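Local atomic coordinates of Pre-mRNA-splicing factor SAD1 (Saccharomyces cerevisiae, PDB entry 4MSX), a protein that promotes assembly of newly made U4 snRNA into the U4/U6 snRNP and is required for pre-mRNA splicing, although it is a catalytically inactive relative of deubiquitinases. Residues A[321-327]-A[376-381]; A[343-347]-A[396-400]; A[264-268]-A[473-477]. All blocks are in the same frame, centred on the assembly; numbering follows the deposited sequence.

Contact 1. Residues A[321-327]-A[376-381]; sequences WVLTLDL and IFHFNR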
loop_
_atom_site.group_PDB
_atom_site.type_symbol
_atom_site.label_atom_id
_atom_site.label_comp_id
_atom_site.label_asym_id
_atom_site.label_seq_id
_atom_site.Cartn_x
_atom_site.Cartn_y
_atom_site.Cartn_z
ATOM N N TRP A 321 15.100 8.036 -2.894
ATOM C CA TRP A 321 13.788 7.802 -2.303
ATOM C C TRP A 321 13.982 7.124 -0.978
ATOM O O TRP A 321 13.204 7.312 -0.086
ATOM C CB TRP A 321 12.930 6.790 -3.161
ATOM C CG TRP A 321 12.597 7.222 -4.516
ATOM C CD1 TRP A 321 12.905 6.583 -5.706
ATOM C CD2 TRP A 321 11.839 8.385 -4.864
ATOM N NE1 TRP A 321 12.350 7.291 -6.756
ATOM C CE2 TRP A 321 11.720 8.408 -6.260
ATOM C CE3 TRP A 321 11.270 9.427 -4.110
ATOM C CZ2 TRP A 321 10.997 9.418 -6.941
ATOM C CZ3 TRP A 321 10.602 10.432 -4.771
ATOM C CH2 TRP A 321 10.466 10.419 -6.175
ATOM N N VAL A 322 14.948 6.194 -0.914
ATOM C CA VAL A 322 15.075 5.385 0.286
ATOM C C VAL A 322 16.556 5.441 0.665
ATOM O O VAL A 322 17.417 5.193 -0.163
ATOM C CB VAL A 322 14.635 3.907 0.010
ATOM C CG1 VAL A 322 15.070 3.004 1.172
ATOM C CG2 VAL A 322 13.108 3.840 -0.242
ATOM N N LEU A 323 16.845 5.767 1.910
ATOM C CA LEU A 323 18.237 5.855 2.359
ATOM C C LEU A 323 18.659 4.585 3.029
ATOM O O LEU A 323 18.078 4.199 4.024
ATOM C CB LEU A 323 18.369 7.007 3.367
ATOM C CG LEU A 323 19.818 7.209 3.838
ATOM C CD1 LEU A 323 20.726 7.636 2.700
ATOM C CD2 LEU A 323 19.815 8.252 4.949
ATOM N N THR A 324 19.654 3.901 2.468
ATOM C CA THR A 324 20.074 2.617 3.017
ATOM C C THR A 324 21.086 2.866 4.112
ATOM O O THR A 324 22.026 3.596 3.910
ATOM C CB THR A 324 20.693 1.689 1.945
ATOM O OG1 THR A 324 19.641 1.247 1.071
ATOM C CG2 THR A 324 21.364 0.430 2.619
ATOM N N LEU A 325 20.830 2.283 5.268
ATOM C CA LEU A 325 21.724 2.366 6.425
ATOM C C LEU A 325 22.391 0.985 6.557
ATOM O O LEU A 325 21.719 -0.026 6.702
ATOM C CB LEU A 325 20.914 2.686 7.681
ATOM C CG LEU A 325 20.142 4.021 7.610
ATOM C CD1 LEU A 325 19.344 4.329 8.880
ATOM C CD2 LEU A 325 21.100 5.190 7.256
ATOM N N ASP A 326 23.705 0.931 6.417
ATOM C CA ASP A 326 24.433 -0.332 6.545
ATOM C C ASP A 326 24.584 -0.726 8.016
ATOM O O ASP A 326 24.859 0.096 8.826
ATOM C CB ASP A 326 25.816 -0.211 5.906
ATOM C CG ASP A 326 25.752 -0.069 4.380
ATOM O OD1 ASP A 326 25.015 -0.852 3.707
ATOM O OD2 ASP A 326 26.419 0.859 3.861
ATOM N N LEU A 327 24.458 -2.008 8.327
ATOM C CA LEU A 327 24.515 -2.449 9.691
ATOM C C LEU A 327 25.926 -2.980 9.987
ATOM O O LEU A 327 26.637 -3.427 9.094
ATOM C CB LEU A 327 23.520 -3.576 9.917
ATOM C CG LEU A 327 22.055 -3.082 9.655
ATOM C CD1 LEU A 327 21.122 -4.294 9.631
ATOM C CD2 LEU A 327 21.605 -2.050 10.678
ATOM N N ILE A 376 12.653 7.992 4.333
ATOM C CA ILE A 376 12.447 6.545 4.341
ATOM C C ILE A 376 13.800 5.856 4.463
ATOM O O ILE A 376 14.694 6.071 3.614
ATOM C CB ILE A 376 11.775 6.111 3.011
ATOM C CG1 ILE A 376 10.516 6.936 2.776
ATOM C CG2 ILE A 376 11.472 4.564 3.060
ATOM C CD1 ILE A 376 9.827 6.665 1.364
ATOM N N PHE A 377 13.950 5.048 5.505
ATOM C CA PHE A 377 15.206 4.329 5.719
ATOM C C PHE A 377 15.007 2.881 5.342
ATOM O O PHE A 377 13.944 2.310 5.577
ATOM C CB PHE A 377 15.569 4.285 7.201
ATOM C CG PHE A 377 15.877 5.648 7.798
ATOM C CD1 PHE A 377 16.603 6.585 7.079
ATOM C CD2 PHE A 377 15.456 5.952 9.082
ATOM C CE1 PHE A 377 16.926 7.840 7.638
ATOM C CE2 PHE A 377 15.754 7.227 9.656
ATOM C CZ PHE A 377 16.462 8.155 8.930
ATOM N N HIS A 378 16.078 2.284 4.872
ATOM C CA HIS A 378 16.120 0.824 4.653
ATOM C C HIS A 378 17.313 0.288 5.470
ATOM O O HIS A 378 18.418 0.832 5.367
ATOM C CB HIS A 378 16.384 0.578 3.175
ATOM C CG HIS A 378 16.978 -0.773 2.856
ATOM N ND1 HIS A 378 18.135 -0.909 2.116
ATOM C CD2 HIS A 378 16.538 -2.031 3.116
ATOM C CE1 HIS A 378 18.402 -2.203 1.958
ATOM N NE2 HIS A 378 17.427 -2.901 2.513
ATOM N N PHE A 379 17.097 -0.768 6.243
ATOM C CA PHE A 379 18.211 -1.394 7.020
ATOM C C PHE A 379 18.721 -2.545 6.210
ATOM O O PHE A 379 17.955 -3.436 5.856
ATOM C CB PHE A 379 17.712 -1.810 8.385
ATOM C CG PHE A 379 17.215 -0.617 9.171
ATOM C CD1 PHE A 379 18.116 0.199 9.871
ATOM C CD2 PHE A 379 15.889 -0.235 9.105
ATOM C CE1 PHE A 379 17.654 1.359 10.546
ATOM C CE2 PHE A 379 15.418 0.921 9.753
ATOM C CZ PHE A 379 16.299 1.708 10.477
ATOM N N ASN A 380 20.015 -2.540 5.902
ATOM C CA ASN A 380 20.488 -3.462 4.861
ATOM C C ASN A 380 20.676 -4.863 5.441
ATOM O O ASN A 380 21.789 -5.251 5.769
ATOM C CB ASN A 380 21.794 -2.955 4.284
ATOM C CG ASN A 380 22.209 -3.745 3.050
ATOM O OD1 ASN A 380 21.403 -4.512 2.504
ATOM N ND2 ASN A 380 23.445 -3.569 2.607
ATOM N N ARG A 381 19.592 -5.604 5.573
ATOM C CA ARG A 381 19.627 -6.959 6.153
ATOM C C ARG A 381 20.246 -8.034 5.249
ATOM O O ARG A 381 20.903 -8.975 5.741
ATOM C CB ARG A 381 18.196 -7.403 6.437
ATOM C CG ARG A 381 17.417 -6.450 7.392
ATOM C CD ARG A 381 17.892 -6.628 8.857
ATOM N NE ARG A 381 17.237 -5.673 9.772
ATOM C CZ ARG A 381 17.547 -5.575 11.067
ATOM N NH1 ARG A 381 18.532 -6.339 11.598
ATOM N NH2 ARG A 381 16.899 -4.711 11.812
HETATM O O HOH W 1 13.127 9.422 1.849
HETATM O O HOH W 2 24.438 -4.056 6.242
#
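Thr-324 OG1 and His-378 ND1 share a hydrogen bond of 2.8 Å. The hydroxyl meets the imidazole at its edge, in the ring plane. With CG of His-378 anti to the backbone N (chi1 157°), the ring runs alongside Thr-324 and points the same way. Val-322 CG1 presses on the stem of the ring, 3.4 Å from His-378 CB. Replacing His-378 by alanine would probably leave the Thr-324 hydroxyl without this mate and open a gap beside it. On the other face of the sheet, Leu-325 CD1 lies over the Phe-377 ring, 4.1 Å from its centroid. Leu-323 CD2 approaches the same ring at its edge. Four backbone bonds tie the parallel strands; that from Leu-325 N to His-378 O is nearly straight (175°). Further on, Leu-327 CD1 sits over one face of the Arg-381 guanidinium, whose NH1 bonds to the carbonyls of Asn-394 and Thr-396. Strand 323-325 lies at an edge of the larger mixed sheet, and strand 374-379 continues the pairing to strand 472-480. Helix 266-280 packs on Val-322 and His-378, and helix 347-350 on Phe-377 and Phe-379.

Contact 2. Residues A[343-347]-A[396-400]; sequences PQINI and TLVEF
Ile-345 and Thr-396 meet through their methyl groups, with Ile-345 CG2 at 3.9 Å from Thr-396 CG2. The same Ile-345 methyl lies more loosely against Val-398 CG2. It stands between the backbone N and the carbonyl carbon, because CG1 takes the place anti to the N (chi1 -166°). This turns CG2 to the neighbouring strand. A second apolar touch lies at the far end, where Ile-347 CG2 rests 3.8 Å from Phe-400 CB. From here the residues reach inward: Val-398 packs on Leu-327 and Phe-379, and Ile-347 on Phe-377 and Trp-478.

The backbones run parallel and are joined by four hydrogen bonds. Leu-397 N gives to Pro-343 O, and Ile-345 N to Leu-397 O. Glu-399 N gives to Ile-345 O at 2.8 Å, almost straight (175°). Ile-347 N then gives to Glu-399 O, also at 2.8 Å, which carries the ladder to the first turn of helix 347-350.

The opposite face is mostly polar, with Leu-397 among its residues. Gln-344 stretches across to Glu-399. Gln-344 NE2 is modelled 2.5 Å from Glu-399 OE1, too short to trust in detail; the donor approach is bent, and the amide and carboxylate planes are 53° apart. Leu-397 lies alongside Gln-344, its CB 4.0 Å from Gln-344 CG. The Asn-346 amide stands near Glu-399 O. Asn-346 is the N-cap residue of the helix, and its OD1 accepts from Thr-348 N.

The whole is a small two-stranded parallel sheet within the USP domain. Its first strand runs directly into a capped helix, and its apolar face packs on the larger mixed sheet.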
loop_
_atom_site.group_PDB
_atom_site.type_symbol
_atom_site.label_atom_id
_atom_site.label_comp_id
_atom_site.label_asym_id
_atom_site.label_seq_id
_atom_site.Cartn_x
_atom_site.Cartn_y
_atom_site.Cartn_z
ATOM N N PRO A 343 24.287 -8.761 18.926
ATOM C CA PRO A 343 24.728 -7.412 18.586
ATOM C C PRO A 343 23.561 -6.422 18.577
ATOM O O PRO A 343 22.424 -6.784 18.227
ATOM C CB PRO A 343 25.338 -7.575 17.188
ATOM C CG PRO A 343 25.014 -8.921 16.737
ATOM C CD PRO A 343 24.635 -9.758 17.900
ATOM N N GLN A 344 23.831 -5.193 18.989
ATOM C CA GLN A 344 22.804 -4.146 19.047
ATOM C C GLN A 344 23.433 -2.872 18.549
ATOM O O GLN A 344 24.661 -2.676 18.664
ATOM C CB GLN A 344 22.318 -3.872 20.466
ATOM C CG GLN A 344 21.653 -5.009 21.158
ATOM C CD GLN A 344 21.649 -4.844 22.699
ATOM O OE1 GLN A 344 22.001 -5.778 23.417
ATOM N NE2 GLN A 344 21.250 -3.678 23.191
ATOM N N ILE A 345 22.598 -1.993 18.023
ATOM C CA ILE A 345 23.065 -0.681 17.619
ATOM C C ILE A 345 21.912 0.301 17.622
ATOM O O ILE A 345 20.783 -0.058 17.254
ATOM C CB ILE A 345 23.721 -0.716 16.225
ATOM C CG1 ILE A 345 24.483 0.600 16.025
ATOM C CG2 ILE A 345 22.657 -0.921 15.081
ATOM C CD1 ILE A 345 25.426 0.603 14.893
ATOM N N ASN A 346 22.150 1.544 18.032
ATOM C CA ASN A 346 21.060 2.512 18.042
ATOM C C ASN A 346 20.967 3.154 16.668
ATOM O O ASN A 346 21.994 3.372 15.991
ATOM C CB ASN A 346 21.287 3.621 19.076
ATOM C CG ASN A 346 19.982 4.392 19.393
ATOM O OD1 ASN A 346 19.592 5.325 18.672
ATOM N ND2 ASN A 346 19.288 3.976 20.459
ATOM N N ILE A 347 19.752 3.475 16.249
ATOM C CA ILE A 347 19.581 4.163 14.979
ATOM C C ILE A 347 20.388 5.460 14.911
ATOM O O ILE A 347 20.851 5.823 13.852
ATOM C CB ILE A 347 18.055 4.436 14.665
ATOM C CG1 ILE A 347 17.879 4.865 13.186
ATOM C CG2 ILE A 347 17.463 5.482 15.613
ATOM C CD1 ILE A 347 16.410 4.729 12.699
ATOM N N THR A 396 21.359 -7.862 13.423
ATOM C CA THR A 396 21.708 -6.864 14.439
ATOM C C THR A 396 20.432 -6.210 14.939
ATOM O O THR A 396 19.548 -5.817 14.144
ATOM C CB THR A 396 22.682 -5.791 13.882
ATOM O OG1 THR A 396 23.866 -6.424 13.373
ATOM C CG2 THR A 396 23.059 -4.788 14.932
ATOM N N LEU A 397 20.314 -6.085 16.257
ATOM C CA LEU A 397 19.150 -5.450 16.844
ATOM C C LEU A 397 19.239 -3.941 16.738
ATOM O O LEU A 397 20.070 -3.293 17.397
ATOM C CB LEU A 397 18.959 -5.896 18.286
ATOM C CG LEU A 397 17.757 -5.255 18.995
ATOM C CD1 LEU A 397 16.494 -5.603 18.250
ATOM C CD2 LEU A 397 17.719 -5.801 20.433
ATOM N N VAL A 398 18.375 -3.366 15.900
ATOM C CA VAL A 398 18.362 -1.918 15.711
ATOM C C VAL A 398 17.399 -1.246 16.694
ATOM O O VAL A 398 16.162 -1.471 16.677
ATOM C CB VAL A 398 17.959 -1.499 14.222
ATOM C CG1 VAL A 398 17.921 0.017 14.108
ATOM C CG2 VAL A 398 18.923 -2.065 13.221
ATOM N N GLU A 399 17.973 -0.418 17.559
ATOM C CA GLU A 399 17.209 0.268 18.596
ATOM C C GLU A 399 16.754 1.657 18.163
ATOM O O GLU A 399 17.546 2.440 17.657
ATOM C CB GLU A 399 18.060 0.324 19.879
ATOM C CG GLU A 399 18.278 -1.142 20.318
ATOM C CD GLU A 399 19.351 -1.370 21.347
ATOM O OE1 GLU A 399 19.501 -2.562 21.723
ATOM O OE2 GLU A 399 20.032 -0.407 21.762
ATOM N N PHE A 400 15.481 1.960 18.381
ATOM C CA PHE A 400 14.955 3.255 18.008
ATOM C C PHE A 400 13.740 3.524 18.893
ATOM O O PHE A 400 13.137 2.591 19.424
ATOM C CB PHE A 400 14.550 3.281 16.521
ATOM C CG PHE A 400 13.525 2.204 16.155
ATOM C CD1 PHE A 400 12.188 2.444 16.340
ATOM C CD2 PHE A 400 13.939 0.977 15.651
ATOM C CE1 PHE A 400 11.213 1.459 15.974
ATOM C CE2 PHE A 400 13.005 -0.032 15.300
ATOM C CZ PHE A 400 11.619 0.239 15.476
#

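Contact 3. Residues A[264-268]-A[473-477]; sequences IDPRL and TFIQV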
loop_
_atom_site.group_PDB
_atom_site.type_symbol
_atom_site.label_atom_id
_atom_site.label_comp_id
_atom_site.label_asym_id
_atom_site.label_seq_id
_atom_site.Cartn_x
_atom_site.Cartn_y
_atom_site.Cartn_z
ATOM N N ILE A 264 11.936 -10.283 -4.840
ATOM C CA ILE A 264 11.362 -8.941 -4.623
ATOM C C ILE A 264 11.083 -8.805 -3.144
ATOM O O ILE A 264 10.950 -9.832 -2.450
ATOM C CB ILE A 264 10.104 -8.784 -5.503
ATOM C CG1 ILE A 264 9.662 -7.277 -5.508
ATOM C CG2 ILE A 264 8.979 -9.748 -5.038
ATOM C CD1 ILE A 264 8.540 -7.084 -6.582
ATOM N N ASP A 265 11.090 -7.562 -2.626
ATOM C CA ASP A 265 10.842 -7.347 -1.203
ATOM C C ASP A 265 10.265 -5.921 -1.104
ATOM O O ASP A 265 10.098 -5.268 -2.135
ATOM C CB ASP A 265 12.161 -7.514 -0.384
ATOM C CG ASP A 265 13.263 -6.516 -0.791
ATOM O OD1 ASP A 265 12.953 -5.362 -1.042
ATOM O OD2 ASP A 265 14.467 -6.878 -0.851
ATOM N N PRO A 266 9.925 -5.466 0.106
ATOM C CA PRO A 266 9.257 -4.134 0.148
ATOM C C PRO A 266 10.091 -2.995 -0.408
ATOM O O PRO A 266 9.539 -2.055 -0.978
ATOM C CB PRO A 266 8.955 -3.920 1.639
ATOM C CG PRO A 266 8.673 -5.368 2.142
ATOM C CD PRO A 266 9.749 -6.223 1.365
ATOM N N ARG A 267 11.417 -3.059 -0.267
ATOM C CA ARG A 267 12.239 -1.986 -0.741
ATOM C C ARG A 267 12.281 -1.950 -2.288
ATOM O O ARG A 267 12.101 -0.895 -2.913
ATOM C CB ARG A 267 13.670 -2.150 -0.221
ATOM C CG ARG A 267 14.578 -1.086 -0.824
ATOM C CD ARG A 267 16.053 -1.224 -0.317
ATOM N NE ARG A 267 16.892 -0.506 -1.246
ATOM C CZ ARG A 267 17.377 -1.032 -2.369
ATOM N NH1 ARG A 267 17.218 -2.328 -2.629
ATOM N NH2 ARG A 267 18.085 -0.254 -3.175
ATOM N N LEU A 268 12.556 -3.111 -2.901
ATOM C CA LEU A 268 12.636 -3.171 -4.355
ATOM C C LEU A 268 11.273 -2.772 -4.963
ATOM O O LEU A 268 11.203 -2.102 -5.972
ATOM C CB LEU A 268 12.951 -4.614 -4.802
ATOM C CG LEU A 268 14.410 -4.993 -4.449
ATOM C CD1 LEU A 268 14.685 -6.520 -4.722
ATOM C CD2 LEU A 268 15.358 -4.105 -5.259
ATOM N N THR A 473 13.271 -4.650 12.062
ATOM C CA THR A 473 12.892 -3.540 11.192
ATOM C C THR A 473 13.656 -3.623 9.857
ATOM O O THR A 473 14.871 -3.943 9.798
ATOM C CB THR A 473 13.101 -2.150 11.872
ATOM O OG1 THR A 473 12.626 -1.147 10.982
ATOM C CG2 THR A 473 14.618 -1.882 12.181
ATOM N N PHE A 474 12.933 -3.395 8.762
ATOM C CA PHE A 474 13.540 -3.434 7.426
ATOM C C PHE A 474 13.413 -2.064 6.737
ATOM O O PHE A 474 14.371 -1.576 6.144
ATOM C CB PHE A 474 12.814 -4.502 6.575
ATOM C CG PHE A 474 13.366 -4.656 5.179
ATOM C CD1 PHE A 474 14.653 -5.150 4.970
ATOM C CD2 PHE A 474 12.566 -4.363 4.067
ATOM C CE1 PHE A 474 15.160 -5.305 3.686
ATOM C CE2 PHE A 474 13.076 -4.523 2.769
ATOM C CZ PHE A 474 14.348 -5.000 2.566
ATOM N N ILE A 475 12.201 -1.481 6.749
ATOM C CA ILE A 475 11.978 -0.155 6.211
ATOM C C ILE A 475 11.198 0.689 7.212
ATOM O O ILE A 475 10.280 0.196 7.858
ATOM C CB ILE A 475 11.083 -0.230 4.901
ATOM C CG1 ILE A 475 11.950 -0.532 3.692
ATOM C CG2 ILE A 475 10.318 1.091 4.682
ATOM C CD1 ILE A 475 11.088 -0.966 2.500
ATOM N N GLN A 476 11.540 1.959 7.312
ATOM C CA GLN A 476 10.778 2.864 8.182
ATOM C C GLN A 476 10.472 4.127 7.457
ATOM O O GLN A 476 11.264 4.579 6.638
ATOM C CB GLN A 476 11.598 3.300 9.459
ATOM C CG GLN A 476 11.788 2.109 10.398
ATOM C CD GLN A 476 12.622 2.477 11.616
ATOM O OE1 GLN A 476 13.410 3.457 11.584
ATOM N NE2 GLN A 476 12.416 1.736 12.702
ATOM N N VAL A 477 9.363 4.751 7.854
ATOM C CA VAL A 477 9.021 6.051 7.268
ATOM C C VAL A 477 8.963 7.018 8.453
ATOM O O VAL A 477 8.264 6.743 9.412
ATOM C CB VAL A 477 7.638 6.068 6.579
ATOM C CG1 VAL A 477 7.276 7.497 6.097
ATOM C CG2 VAL A 477 7.611 5.088 5.354
#
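Phe-474 and Ile-475 pack against Asp-265, Pro-266 and Arg-267 in a buried, mainly van der Waals contact between strand 472-480 and the start of helix 266-280. The contact is small. The two backbones stay apart, with Arg-267 CA and Ile-475 CA 7.2 Å from each other, so side chains bridge the space.

Phe-474 does most of the reaching. Its CG is anti to the backbone N (chi1 -179°), which extends the ring toward the helix start. Its outer atoms CE2 and CZ make the touch. CZ lies 3.8 Å from Asp-265 CG, and the carboxylate and ring planes are steeply turned, 73° apart. CE2 lies 4.0 Å from Pro-266 CD, while Arg-267 N comes up at the ring edge. Ile-475 CD1 touches Pro-266 CB at 3.7 Å. That detail is less certain, since Ile-475 was modelled in two conformers.

Phe-474 and Ile-475 both face Val-417 on strand 409-421, which makes a classic beta bulge. The bulge brings two successive residues of strand 472-480 to the same helix. In USP terms this is consistent with a join between the helical thumb and the sheet of the palm.

Asp-265 is the N-cap of the helix. Its OD1 accepts from Leu-268 N at 2.9 Å, nearly straight (170°), and weakly from Arg-267 N. Its OD2 makes a salt bridge with Arg-384, so both oxygens are engaged while the carboxylate rests by the Phe-474 ring. The Arg-267 chain leads away from the strand and lies on His-378. His-378 in turn meets the Phe-474 ring edge-to-face, and Tyr-194 of helix 189-203 touches Pro-266.

From the N terminus, residues 264-268 come first and open the widest loop, which contact 3 closes only near the end of the chain, at 473-477. Contacts 1 and 2 are nested inside it. Residues 321-327 and then 343-347 await partners that arrive in the same order, 376-381 and then 396-400, so the loops of contacts 1 and 2 cross. Contact 1 joins contact 3 through neighbouring strands 374-379 and 472-480. Contacts 2 and 3 meet where Phe-400 lies beside Gln-476 and Val-398 beside Thr-473. Together they tie helix 266-280, the mixed sheet and the small parallel sheet within the USP domain.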